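Local coordinates for protein CG5036 (Drosophila melanogaster, PDB 4IGU) that probably binds G-protein alpha subunits through its RGS domain, accelerating their GTP hydrolysis and restraining GDP release, at residues I117-Y120 with T121-H124. Numbering follows the deposited sequence.
Sequences IQIY and TLMH
With OG1 of T121 turned anti to its own carbonyl carbon (chi1 -60°), the hydroxyl folds back along helix 113-132, one of the helices of the all-helical RGS domain, and donates to I117 O one turn earlier, at 2.9 Å. The same oxygen accepts the regular i to i+4 helical bond from T121 N, and the two donors reach it from opposite faces of the carbonyl plane, OG1 standing 39° above it. I117 O is thus gripped twice by one residue, while the T121 hydroxyl spends its proton on the backbone; CG2 of I117 lies 4.1 Å from T121 OG1. A valine here would probably leave I117 O with just the backbone amide as donor within this turn, and would lose the bond that fixes the rotation of the side chain.

Q118 O, I119 O and Y120 O carry the helix forward to the amides of L122, M123 and H124, the M123 N bond to I119 O being nearly straight at 172°. L122 flanks the buried I119, the two running alongside each other in the same direction with CD1 of I119 4.1 Å from CD2 of L122, and both touch N51 of helix 50-61. M123 is bent at its last torsion, which turns its CE methyl back against the preceding turn, 3.8 Å from Y120 CA. I119 also packs on F54, and M123 on I52 and on F26 and M30 of helix 26-30, so this face seats the helix against two others. The Y120 and H124 rings both meet F26, H124 in a stack; between themselves they come no closer than 4.5 Å, from Y120 CE1 to H124 ND1.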
loop_
_atom_site.group_PDB
_atom_site.type_symbol
_atom_site.label_atom_id
_atom_site.label_comp_id
_atom_site.label_asym_id
_atom_site.label_seq_id
_atom_site.Cartn_x
_atom_site.Cartn_y
_atom_site.Cartn_z
ATOM N N ILE A 117 -1.258 5.340 -8.040
ATOM C CA ILE A 117 0.046 5.200 -8.695
ATOM C C ILE A 117 1.120 6.035 -8.001
ATOM O O ILE A 117 2.243 5.573 -7.768
ATOM C CB ILE A 117 -0.024 5.620 -10.171
ATOM C CG1 ILE A 117 -0.976 4.713 -10.943
ATOM C CG2 ILE A 117 1.358 5.586 -10.807
ATOM C CD1 ILE A 117 -1.306 5.241 -12.338
ATOM N N GLN A 118 0.779 7.276 -7.687
ATOM C CA GLN A 118 1.699 8.170 -6.994
ATOM C C GLN A 118 2.127 7.570 -5.649
ATOM O O GLN A 118 3.308 7.600 -5.273
ATOM C CB GLN A 118 1.004 9.520 -6.800
ATOM C CG GLN A 118 1.884 10.654 -6.326
ATOM C CD GLN A 118 1.367 12.015 -6.787
ATOM O OE1 GLN A 118 0.750 12.764 -6.017
ATOM N NE2 GLN A 118 1.623 12.341 -8.049
ATOM N N ILE A 119 1.174 6.990 -4.932
ATOM C CA ILE A 119 1.489 6.367 -3.648
ATOM C C ILE A 119 2.270 5.043 -3.805
ATOM O O ILE A 119 3.179 4.758 -3.019
ATOM C CB ILE A 119 0.222 6.174 -2.781
ATOM C CG1 ILE A 119 -0.448 7.527 -2.507
ATOM C CG2 ILE A 119 0.568 5.467 -1.467
ATOM C CD1 ILE A 119 0.470 8.539 -1.864
ATOM N N TYR A 120 1.937 4.240 -4.813
ATOM C CA TYR A 120 2.739 3.040 -5.097
ATOM C C TYR A 120 4.191 3.399 -5.440
ATOM O O TYR A 120 5.125 2.727 -5.003
ATOM C CB TYR A 120 2.114 2.222 -6.232
ATOM C CG TYR A 120 2.819 0.908 -6.544
ATOM C CD1 TYR A 120 3.895 0.860 -7.432
ATOM C CD2 TYR A 120 2.388 -0.285 -5.978
ATOM C CE1 TYR A 120 4.532 -0.344 -7.731
ATOM C CE2 TYR A 120 3.015 -1.495 -6.272
ATOM C CZ TYR A 120 4.091 -1.515 -7.141
ATOM O OH TYR A 120 4.711 -2.720 -7.431
ATOM N N THR A 121 4.374 4.459 -6.228
ATOM C CA THR A 121 5.703 4.906 -6.636
ATOM C C THR A 121 6.478 5.408 -5.418
ATOM O O THR A 121 7.690 5.194 -5.292
ATOM C CB THR A 121 5.608 6.023 -7.700
ATOM O OG1 THR A 121 4.922 5.525 -8.859
ATOM C CG2 THR A 121 6.998 6.525 -8.104
ATOM N N LEU A 122 5.757 6.061 -4.513
ATOM C CA LEU A 122 6.322 6.547 -3.262
ATOM C C LEU A 122 6.863 5.397 -2.407
ATOM O O LEU A 122 8.014 5.427 -1.972
ATOM C CB LEU A 122 5.238 7.320 -2.506
ATOM C CG LEU A 122 5.519 7.901 -1.126
ATOM C CD1 LEU A 122 6.820 8.637 -1.165
ATOM C CD2 LEU A 122 4.401 8.839 -0.721
ATOM N N MET A 123 6.029 4.391 -2.152
ATOM C CA MET A 123 6.465 3.224 -1.387
ATOM C C MET A 123 7.625 2.519 -2.089
ATOM O O MET A 123 8.562 2.036 -1.453
ATOM C CB MET A 123 5.310 2.237 -1.207
ATOM C CG MET A 123 4.242 2.697 -0.206
ATOM S SD MET A 123 2.928 1.468 -0.034
ATOM C CE MET A 123 2.288 1.378 -1.715
ATOM N N HIS A 124 7.553 2.457 -3.411
ATOM C CA HIS A 124 8.569 1.760 -4.193
ATOM C C HIS A 124 9.942 2.413 -4.086
ATOM O O HIS A 124 10.961 1.728 -3.996
ATOM C CB HIS A 124 8.150 1.719 -5.659
ATOM C CG HIS A 124 8.998 0.823 -6.511
ATOM N ND1 HIS A 124 8.850 0.746 -7.876
ATOM C CD2 HIS A 124 9.998 -0.031 -6.189
ATOM C CE1 HIS A 124 9.723 -0.118 -8.365
ATOM N NE2 HIS A 124 10.432 -0.602 -7.362
#